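Local coordinates for protein PfVFT1 (Plasmodium falciparum, PDB 5JKQ) that probably binds a small solute in the cleft of a bi-lobed Venus flytrap domain, in the manner of solute-binding proteins, at residues Ile17-Ala22 against Ile59-Asp64; Lys25-Asn30 against Tyr108-Thr113; Asp35-His40 against Val100-Asp105. The protein carries 3 engineered substitutions. All coordinates share one frame; numbering follows the deposited sequence.

Overall arrangement
The three contacts lie in one lobe of the bi-lobed Venus flytrap architecture and illustrate how a single long helix can collect sequence-distant segments. Helix 102-118 serves contact 2 with its middle and contact 3 with its start, while helix 14-29 serves contacts 1 and 2; helix 32-39 follows it and enters contact 3. Centres of contacts 1 and 2 are about 14 Å apart, of contacts 2 and 3 about 13 Å, and of contacts 1 and 3 about 24 Å. Y20 packs on I110, and L36 on I109, joining neighbouring contacts. Along the chain contact 3 is nested within contact 2, whereas contact 1 alternates with both. Together they fold the N-terminal helices and a following loop against helix 102-118.

Contact 1 (Ile17-Ala22 against Ile59-Asp64); sequences IDIYHA and INVKDD
The turn of helix around I19 runs closest to the start of an irregular loop at I59, where the two CA atoms come within 6.4 Å; beyond V61 the loop diverges from the helix. A local Asx turn shapes the loop: N60 OD1 accepts from K62 N at 2.9 Å, the donor lying well above the carbonyl plane. Contact between the segments is made by aliphatic groups. I59 directs its side chain at the helix and divides its two branches between neighbours about one turn apart. Its CG2 reaches I19 CB at 4.0 Å, while I59 CG1 rests on A22 CB at 4.1 Å. This division follows from the first torsion of I59 (chi1 -55°), which sets CG2 anti to the backbone N and CG1 beside it. Such packing illustrates how a long connection, here the one between strand 45-46 and helix 68-75, can be pinned to a helix of the lobe at one point through a few apolar residues. I19 extends its own chain past I59, so that its CD1 meets V61 CG1 at 4.0 Å, the two side chains crossing at nearly a right angle. The end of helix 102-118 also covers I19 and V61 through H117 and I118, and I59 O is hydrogen-bonded to H117 NE2. At the margin, D18 brings only its CB near I59 CD1, at 4.5 Å; its carboxylate turns to a salt bridge with K14. R15, one turn before I19, holds the loop by its backbone, its NH1 bonding to the carbonyl oxygens of N60 and K62.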
loop_
_atom_site.group_PDB
_atom_site.type_symbol
_atom_site.label_atom_id
_atom_site.label_comp_id
_atom_site.label_asym_id
_atom_site.label_seq_id
_atom_site.Cartn_x
_atom_site.Cartn_y
_atom_site.Cartn_z
ATOM N N ILE A 17 -14.072 3.629 8.592
ATOM C CA ILE A 17 -13.207 4.150 7.537
ATOM C C ILE A 17 -12.935 5.638 7.743
ATOM O O ILE A 17 -11.822 6.109 7.515
ATOM C CB ILE A 17 -13.834 3.922 6.140
ATOM C CG1 ILE A 17 -13.878 2.429 5.825
ATOM C CG2 ILE A 17 -13.039 4.635 5.042
ATOM C CD1 ILE A 17 -14.878 2.059 4.760
ATOM N N ASP A 18 -13.953 6.372 8.178
ATOM C CA ASP A 18 -13.834 7.817 8.337
ATOM C C ASP A 18 -12.918 8.193 9.499
ATOM O O ASP A 18 -12.050 9.053 9.354
ATOM C CB ASP A 18 -15.213 8.448 8.537
ATOM C CG ASP A 18 -16.107 8.290 7.321
ATOM O OD1 ASP A 18 -15.574 8.176 6.196
ATOM O OD2 ASP A 18 -17.344 8.286 7.490
ATOM N N ILE A 19 -13.112 7.561 10.652
ATOM C CA ILE A 19 -12.270 7.852 11.805
ATOM C C ILE A 19 -10.848 7.377 11.525
ATOM O O ILE A 19 -9.878 7.959 12.009
ATOM C CB ILE A 19 -12.819 7.200 13.094
ATOM C CG1 ILE A 19 -12.188 7.854 14.325
ATOM C CG2 ILE A 19 -12.601 5.681 13.090
ATOM C CD1 ILE A 19 -12.997 7.670 15.592
ATOM N N TYR A 20 -10.735 6.326 10.721
ATOM C CA TYR A 20 -9.445 5.831 10.262
ATOM C C TYR A 20 -8.746 6.888 9.408
ATOM O O TYR A 20 -7.575 7.198 9.629
ATOM C CB TYR A 20 -9.638 4.526 9.487
ATOM C CG TYR A 20 -8.514 4.137 8.555
ATOM C CD1 TYR A 20 -7.423 3.407 9.010
ATOM C CD2 TYR A 20 -8.564 4.469 7.208
ATOM C CE1 TYR A 20 -6.403 3.040 8.151
ATOM C CE2 TYR A 20 -7.553 4.107 6.344
ATOM C CZ TYR A 20 -6.477 3.393 6.816
ATOM O OH TYR A 20 -5.477 3.039 5.943
ATOM N N HIS A 21 -9.473 7.454 8.449
ATOM C CA HIS A 21 -8.927 8.508 7.596
ATOM C C HIS A 21 -8.623 9.764 8.400
ATOM O O HIS A 21 -7.655 10.476 8.121
ATOM C CB HIS A 21 -9.899 8.847 6.467
ATOM C CG HIS A 21 -9.954 7.816 5.386
ATOM N ND1 HIS A 21 -11.018 7.707 4.516
ATOM C CD2 HIS A 21 -9.073 6.854 5.025
ATOM C CE1 HIS A 21 -10.792 6.717 3.671
ATOM N NE2 HIS A 21 -9.621 6.182 3.960
ATOM N N ALA A 22 -9.462 10.036 9.392
ATOM C CA ALA A 22 -9.289 11.210 10.233
ATOM C C ALA A 22 -8.026 11.093 11.077
ATOM O O ALA A 22 -7.335 12.083 11.321
ATOM C CB ALA A 22 -10.500 11.404 11.116
ATOM N N ILE A 59 -15.597 13.655 14.333
ATOM C CA ILE A 59 -16.180 12.324 14.175
ATOM C C ILE A 59 -16.904 11.857 15.434
ATOM O O ILE A 59 -16.386 11.958 16.547
ATOM C CB ILE A 59 -15.106 11.273 13.794
ATOM C CG1 ILE A 59 -14.337 11.707 12.542
ATOM C CG2 ILE A 59 -15.739 9.900 13.559
ATOM C CD1 ILE A 59 -15.201 11.942 11.316
ATOM N N ASN A 60 -18.109 11.337 15.228
ATOM C CA ASN A 60 -18.916 10.761 16.294
ATOM C C ASN A 60 -18.257 9.509 16.857
ATOM O O ASN A 60 -17.976 8.566 16.119
ATOM C CB ASN A 60 -20.316 10.437 15.765
ATOM C CG ASN A 60 -21.197 9.765 16.798
ATOM O OD1 ASN A 60 -21.025 9.954 18.001
ATOM N ND2 ASN A 60 -22.153 8.974 16.327
ATOM N N VAL A 61 -18.005 9.512 18.162
ATOM C CA VAL A 61 -17.369 8.379 18.829
ATOM C C VAL A 61 -18.343 7.710 19.792
ATOM O O VAL A 61 -17.940 7.034 20.738
ATOM C CB VAL A 61 -16.103 8.810 19.595
ATOM C CG1 VAL A 61 -15.061 9.326 18.631
ATOM C CG2 VAL A 61 -16.428 9.871 20.643
ATOM N N LYS A 62 -19.629 7.907 19.533
ATOM C CA LYS A 62 -20.684 7.328 20.349
ATOM C C LYS A 62 -20.972 5.903 19.871
ATOM O O LYS A 62 -20.820 5.601 18.686
ATOM C CB LYS A 62 -21.932 8.212 20.275
ATOM C CG LYS A 62 -23.021 7.891 21.275
ATOM C CD LYS A 62 -23.936 9.096 21.463
ATOM C CE LYS A 62 -25.301 8.704 22.005
ATOM N NZ LYS A 62 -25.207 7.853 23.223
ATOM N N ASP A 63 -21.369 5.029 20.792
ATOM C CA ASP A 63 -21.645 3.632 20.456
ATOM C C ASP A 63 -23.135 3.402 20.203
ATOM O O ASP A 63 -23.644 2.296 20.394
ATOM C CB ASP A 63 -21.144 2.704 21.569
ATOM C CG ASP A 63 -21.923 2.859 22.866
ATOM O OD1 ASP A 63 -22.622 3.879 23.042
ATOM O OD2 ASP A 63 -21.827 1.952 23.719
ATOM N N ASP A 64 -23.823 4.453 19.768
ATOM C CA ASP A 64 -25.248 4.378 19.456
ATOM C C ASP A 64 -25.481 3.790 18.064
ATOM O O ASP A 64 -26.512 3.165 17.811
ATOM C CB ASP A 64 -25.893 5.769 19.557
ATOM C CG ASP A 64 -25.197 6.807 18.690
ATOM O OD1 ASP A 64 -24.039 6.572 18.286
ATOM O OD2 ASP A 64 -25.806 7.865 18.421
#

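Contact 2 (Lys25-Asn30 against Tyr108-Thr113); sequences KELIQN and YIIWET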
loop_
_atom_site.group_PDB
_atom_site.type_symbol
_atom_site.label_atom_id
_atom_site.label_comp_id
_atom_site.label_asym_id
_atom_site.label_seq_id
_atom_site.Cartn_x
_atom_site.Cartn_y
_atom_site.Cartn_z
ATOM N N LYS A 25 -5.038 11.723 8.917
ATOM C CA LYS A 25 -4.951 13.161 8.704
ATOM C C LYS A 25 -4.240 13.826 9.877
ATOM O O LYS A 25 -3.368 14.677 9.690
ATOM C CB LYS A 25 -6.344 13.760 8.516
ATOM C CG LYS A 25 -6.349 15.261 8.280
ATOM C CD LYS A 25 -7.748 15.764 7.968
ATOM C CE LYS A 25 -7.762 17.262 7.732
ATOM N NZ LYS A 25 -9.110 17.738 7.328
ATOM N N GLU A 26 -4.606 13.421 11.088
ATOM C CA GLU A 26 -3.985 13.962 12.289
ATOM C C GLU A 26 -2.517 13.550 12.375
ATOM O O GLU A 26 -1.666 14.345 12.775
ATOM C CB GLU A 26 -4.741 13.503 13.538
ATOM C CG GLU A 26 -4.092 13.939 14.837
ATOM C CD GLU A 26 -5.078 14.041 15.983
ATOM O OE1 GLU A 26 -6.066 14.796 15.855
ATOM O OE2 GLU A 26 -4.864 13.368 17.011
ATOM N N LEU A 27 -2.225 12.309 11.993
ATOM C CA LEU A 27 -0.859 11.795 12.035
ATOM C C LEU A 27 0.042 12.526 11.040
ATOM O O LEU A 27 1.263 12.550 11.198
ATOM C CB LEU A 27 -0.840 10.292 11.752
ATOM C CG LEU A 27 -1.287 9.394 12.910
ATOM C CD1 LEU A 27 -1.379 7.951 12.454
ATOM C CD2 LEU A 27 -0.340 9.506 14.099
ATOM N N ILE A 28 -0.568 13.118 10.020
ATOM C CA ILE A 28 0.159 13.903 9.031
ATOM C C ILE A 28 0.351 15.326 9.544
ATOM O O ILE A 28 1.379 15.953 9.291
ATOM C CB ILE A 28 -0.581 13.906 7.675
ATOM C CG1 ILE A 28 -0.466 12.523 7.032
ATOM C CG2 ILE A 28 -0.007 14.960 6.726
ATOM C CD1 ILE A 28 -1.418 12.285 5.886
ATOM N N GLN A 29 -0.639 15.824 10.278
ATOM C CA GLN A 29 -0.563 17.151 10.877
ATOM C C GLN A 29 0.483 17.212 11.988
ATOM O O GLN A 29 1.221 18.190 12.094
ATOM C CB GLN A 29 -1.928 17.568 11.435
ATOM C CG GLN A 29 -2.970 17.892 10.375
ATOM C CD GLN A 29 -4.354 18.113 10.959
ATOM O OE1 GLN A 29 -4.670 17.632 12.048
ATOM N NE2 GLN A 29 -5.188 18.846 10.232
ATOM N N ASN A 30 0.539 16.173 12.818
ATOM C CA ASN A 30 1.425 16.177 13.980
ATOM C C ASN A 30 2.796 15.552 13.705
ATOM O O ASN A 30 3.563 15.294 14.634
ATOM C CB ASN A 30 0.749 15.459 15.157
ATOM C CG ASN A 30 0.492 13.988 14.889
ATOM O OD1 ASN A 30 0.997 13.415 13.928
ATOM N ND2 ASN A 30 -0.295 13.365 15.758
ATOM N N TYR A 108 -0.329 0.786 14.595
ATOM C CA TYR A 108 -0.371 1.080 16.024
ATOM C C TYR A 108 -0.662 2.556 16.283
ATOM O O TYR A 108 -1.540 2.886 17.079
ATOM C CB TYR A 108 0.950 0.691 16.700
ATOM C CG TYR A 108 1.243 -0.794 16.711
ATOM C CD1 TYR A 108 0.221 -1.727 16.835
ATOM C CD2 TYR A 108 2.544 -1.262 16.598
ATOM C CE1 TYR A 108 0.488 -3.083 16.845
ATOM C CE2 TYR A 108 2.821 -2.616 16.606
ATOM C CZ TYR A 108 1.789 -3.521 16.730
ATOM O OH TYR A 108 2.061 -4.870 16.739
ATOM N N ILE A 109 0.070 3.444 15.618
ATOM C CA ILE A 109 -0.096 4.872 15.868
ATOM C C ILE A 109 -1.447 5.371 15.345
ATOM O O ILE A 109 -2.000 6.334 15.876
ATOM C CB ILE A 109 1.044 5.705 15.239
ATOM C CG1 ILE A 109 1.130 5.465 13.728
ATOM C CG2 ILE A 109 2.365 5.375 15.930
ATOM C CD1 ILE A 109 2.092 6.387 13.014
ATOM N N ILE A 110 -1.982 4.716 14.320
ATOM C CA ILE A 110 -3.296 5.086 13.803
ATOM C C ILE A 110 -4.347 4.828 14.874
ATOM O O ILE A 110 -5.198 5.678 15.130
ATOM C CB ILE A 110 -3.642 4.319 12.505
ATOM C CG1 ILE A 110 -2.888 4.939 11.327
ATOM C CG2 ILE A 110 -5.155 4.357 12.215
ATOM C CD1 ILE A 110 -2.997 4.155 10.029
ATOM N N TRP A 111 -4.272 3.661 15.510
ATOM C CA TRP A 111 -5.257 3.280 16.517
ATOM C C TRP A 111 -4.957 3.892 17.882
ATOM O O TRP A 111 -5.856 4.030 18.712
ATOM C CB TRP A 111 -5.345 1.757 16.620
ATOM C CG TRP A 111 -6.217 1.190 15.546
ATOM C CD1 TRP A 111 -5.814 0.544 14.415
ATOM C CD2 TRP A 111 -7.645 1.252 15.486
ATOM N NE1 TRP A 111 -6.906 0.189 13.658
ATOM C CE2 TRP A 111 -8.042 0.613 14.295
ATOM C CE3 TRP A 111 -8.629 1.781 16.327
ATOM C CZ2 TRP A 111 -9.380 0.488 13.925
ATOM C CZ3 TRP A 111 -9.957 1.656 15.958
ATOM C CH2 TRP A 111 -10.319 1.015 14.768
ATOM N N GLU A 112 -3.702 4.265 18.114
ATOM C CA GLU A 112 -3.361 5.052 19.294
ATOM C C GLU A 112 -4.022 6.421 19.188
ATOM O O GLU A 112 -4.553 6.947 20.166
ATOM C CB GLU A 112 -1.844 5.197 19.440
ATOM C CG GLU A 112 -1.157 3.958 20.004
ATOM C CD GLU A 112 0.356 3.996 19.858
ATOM O OE1 GLU A 112 0.899 5.048 19.460
ATOM O OE2 GLU A 112 1.003 2.965 20.144
ATOM N N THR A 113 -3.990 6.983 17.983
ATOM C CA THR A 113 -4.605 8.275 17.707
ATOM C C THR A 113 -6.125 8.173 17.816
ATOM O O THR A 113 -6.777 9.052 18.383
ATOM C CB THR A 113 -4.217 8.789 16.302
ATOM O OG1 THR A 113 -2.790 8.865 16.194
ATOM C CG2 THR A 113 -4.815 10.162 16.035
HETATM O O HOH W 1 -6.316 11.908 18.738
#
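L27 projects from helix 25-29 onto the flank of helix 108-113 and spreads its two methyl groups over different residues of that helix. CD1 settles against I110 CG1 at 3.6 Å and also touches I109 CG1 at 3.8 Å, with the L27 and I110 side chains meeting at about a right angle. CD2 goes the other way, to T113, where it lies 3.3 Å from OG1. The first torsion of L27, which puts CG anti to the carbonyl carbon (chi1 -76°), carries the fork out toward the partner helix. I109 and I110, with T113 one turn further on, thus surround the leucine. The hydroxyl under CD2 is not left to apolar surroundings: T113 OG1 donates to I109 O at 2.7 Å, one turn back in its own helix. That carbonyl also receives T113 N, so I109 O takes two donors from T113, and the bond to OG1 holds the side-chain rotation (chi1 -57°). The axes of the two short segments pass 10.2 Å apart at an angle of 102°, a nearly perpendicular crossing of α-helices that brings the end of helix 14-29 over the middle of helix 102-118 within one lobe of the Venus flytrap fold. One residue before L27, the extended chain of E26 slants across the T113 methyl, and its OE2 comes to 3.4 Å from T113 CG2. Beyond the methyl a water completes the polar side, donating both to E26 OE2, at 2.7 Å, and to T113 O, and linking the carboxylate to the helix backbone. Around this core, L27 also touches E32 and L33 of the following helix 32-39, while I110 packs on Y20 and V24, and T113 on A23, of helix 14-29 itself.

Contact 3 (Asp35-His40 against Val100-Asp105); sequences DLIDKH and VGFWPD
L36, the first residue of its segment to meet residues 100-105, lays its forked end against D105. Its CD1 is 3.6 Å from D105 CB, and CD2 lies against the backbone carbonyl carbon of the same residue, while CG rests near F102 CD1. The placement of L36 CG anti to its backbone nitrogen (chi1 176°) sends the fork across to helix 102-118, where V106 and I109 also touch it. I37, one residue on, turns to the far end of the F102 side chain: its CG1 approaches F102 CE1 at 3.4 Å, meeting the ring obliquely. H40 then closes the row with both apolar and polar parts of its imidazole. F102 CA sits over one face of the ring, 4.0 Å from the H40 centroid, a CH-pi contact, and G101 C lies on that face too. The F102 ring, by contrast, receives H40 at its edge, where H40 CD2 lies 3.9 Å from F102 CD1. In the plane of the imidazole, H40 NE2 donates to D105 OD2 at 2.7 Å, using the anti lone pair of that oxygen; the N-H...O angle is 148°, and ring and carboxylate planes are turned 34° apart. Proximity of the carboxylate would be expected to favour a protonated imidazole. Beyond these segments the F102 ring meets that of Y44, the planes nearly parallel. What H40 and its neighbours cover is the N-terminal turn of helix 102-118, with G101 as its N-cap glycine, closed by a histidine-carboxylate hydrogen bond in one lobe of the Venus flytrap fold.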
loop_
_atom_site.group_PDB
_atom_site.type_symbol
_atom_site.label_atom_id
_atom_site.label_comp_id
_atom_site.label_asym_id
_atom_site.label_seq_id
_atom_site.Cartn_x
_atom_site.Cartn_y
_atom_site.Cartn_z
ATOM N N ASP A 35 7.725 11.085 10.911
ATOM C CA ASP A 35 8.756 10.773 11.895
ATOM C C ASP A 35 9.003 9.269 11.941
ATOM O O ASP A 35 10.145 8.819 12.044
ATOM C CB ASP A 35 8.353 11.284 13.279
ATOM C CG ASP A 35 8.559 12.779 13.433
ATOM O OD1 ASP A 35 8.825 13.454 12.416
ATOM O OD2 ASP A 35 8.446 13.279 14.571
ATOM N N LEU A 36 7.921 8.499 11.860
ATOM C CA LEU A 36 8.001 7.045 11.889
ATOM C C LEU A 36 8.661 6.501 10.625
ATOM O O LEU A 36 9.354 5.484 10.664
ATOM C CB LEU A 36 6.605 6.442 12.047
ATOM C CG LEU A 36 6.520 4.917 12.009
ATOM C CD1 LEU A 36 7.204 4.312 13.226
ATOM C CD2 LEU A 36 5.068 4.473 11.915
ATOM N N ILE A 37 8.425 7.174 9.504
ATOM C CA ILE A 37 9.039 6.796 8.237
ATOM C C ILE A 37 10.546 7.031 8.318
ATOM O O ILE A 37 11.336 6.198 7.876
ATOM C CB ILE A 37 8.415 7.586 7.058
ATOM C CG1 ILE A 37 7.000 7.069 6.786
ATOM C CG2 ILE A 37 9.256 7.462 5.784
ATOM C CD1 ILE A 37 6.186 7.925 5.835
ATOM N N ASP A 38 10.936 8.159 8.902
ATOM C CA ASP A 38 12.347 8.495 9.061
ATOM C C ASP A 38 13.034 7.553 10.049
ATOM O O ASP A 38 14.160 7.113 9.816
ATOM C CB ASP A 38 12.510 9.945 9.528
ATOM C CG ASP A 38 11.953 10.949 8.533
ATOM O OD1 ASP A 38 11.854 10.616 7.332
ATOM O OD2 ASP A 38 11.622 12.079 8.953
ATOM N N LYS A 39 12.352 7.247 11.151
ATOM C CA LYS A 39 12.913 6.388 12.189
ATOM C C LYS A 39 13.290 5.015 11.640
ATOM O O LYS A 39 14.347 4.474 11.968
ATOM C CB LYS A 39 11.924 6.229 13.347
ATOM C CG LYS A 39 12.386 5.245 14.415
ATOM C CD LYS A 39 11.440 5.203 15.601
ATOM C CE LYS A 39 11.990 4.320 16.711
ATOM N NZ LYS A 39 12.312 2.940 16.243
ATOM N N HIS A 40 12.416 4.452 10.812
ATOM C CA HIS A 40 12.670 3.159 10.190
ATOM C C HIS A 40 13.469 3.307 8.901
ATOM O O HIS A 40 13.880 2.313 8.302
ATOM C CB HIS A 40 11.357 2.439 9.902
ATOM C CG HIS A 40 10.667 1.934 11.129
ATOM N ND1 HIS A 40 11.183 0.921 11.908
ATOM C CD2 HIS A 40 9.499 2.297 11.709
ATOM C CE1 HIS A 40 10.364 0.684 12.918
ATOM N NE2 HIS A 40 9.334 1.505 12.820
ATOM N N VAL A 100 6.337 -6.660 14.326
ATOM C CA VAL A 100 7.193 -5.493 14.504
ATOM C C VAL A 100 7.602 -4.934 13.146
ATOM O O VAL A 100 7.452 -5.599 12.120
ATOM C CB VAL A 100 8.459 -5.834 15.322
ATOM C CG1 VAL A 100 8.091 -6.155 16.760
ATOM C CG2 VAL A 100 9.210 -6.997 14.687
ATOM N N GLY A 101 8.121 -3.710 13.150
ATOM C CA GLY A 101 8.550 -3.050 11.931
ATOM C C GLY A 101 7.665 -1.871 11.582
ATOM O O GLY A 101 6.778 -1.496 12.351
ATOM N N PHE A 102 7.904 -1.294 10.409
ATOM C CA PHE A 102 7.230 -0.069 9.998
ATOM C C PHE A 102 5.715 -0.224 9.902
ATOM O O PHE A 102 4.972 0.487 10.579
ATOM C CB PHE A 102 7.775 0.407 8.654
ATOM C CG PHE A 102 7.024 1.571 8.079
ATOM C CD1 PHE A 102 7.186 2.844 8.601
ATOM C CD2 PHE A 102 6.153 1.392 7.017
ATOM C CE1 PHE A 102 6.493 3.918 8.073
ATOM C CE2 PHE A 102 5.458 2.463 6.484
ATOM C CZ PHE A 102 5.628 3.727 7.010
ATOM N N TRP A 103 5.260 -1.144 9.058
ATOM C CA TRP A 103 3.833 -1.275 8.779
ATOM C C TRP A 103 3.014 -1.592 10.031
ATOM O O TRP A 103 1.943 -1.017 10.223
ATOM C CB TRP A 103 3.601 -2.338 7.703
ATOM C CG TRP A 103 3.896 -1.823 6.334
ATOM C CD1 TRP A 103 4.893 -2.230 5.502
ATOM C CD2 TRP A 103 3.197 -0.779 5.644
ATOM N NE1 TRP A 103 4.857 -1.512 4.331
ATOM C CE2 TRP A 103 3.823 -0.615 4.393
ATOM C CE3 TRP A 103 2.101 0.029 5.960
ATOM C CZ2 TRP A 103 3.390 0.324 3.457
ATOM C CZ3 TRP A 103 1.672 0.962 5.029
ATOM C CH2 TRP A 103 2.315 1.100 3.794
ATOM N N PRO A 104 3.505 -2.504 10.886
ATOM C CA PRO A 104 2.839 -2.672 12.183
ATOM C C PRO A 104 2.823 -1.381 12.999
ATOM O O PRO A 104 1.793 -1.047 13.589
ATOM C CB PRO A 104 3.683 -3.746 12.875
ATOM C CG PRO A 104 4.258 -4.530 11.768
ATOM C CD PRO A 104 4.521 -3.548 10.659
ATOM N N ASP A 105 3.945 -0.665 13.027
ATOM C CA ASP A 105 4.032 0.589 13.770
ATOM C C ASP A 105 3.062 1.633 13.227
ATOM O O ASP A 105 2.538 2.445 13.988
ATOM C CB ASP A 105 5.457 1.153 13.731
ATOM C CG ASP A 105 6.363 0.554 14.794
ATOM O OD1 ASP A 105 5.854 -0.076 15.746
ATOM O OD2 ASP A 105 7.592 0.730 14.679
#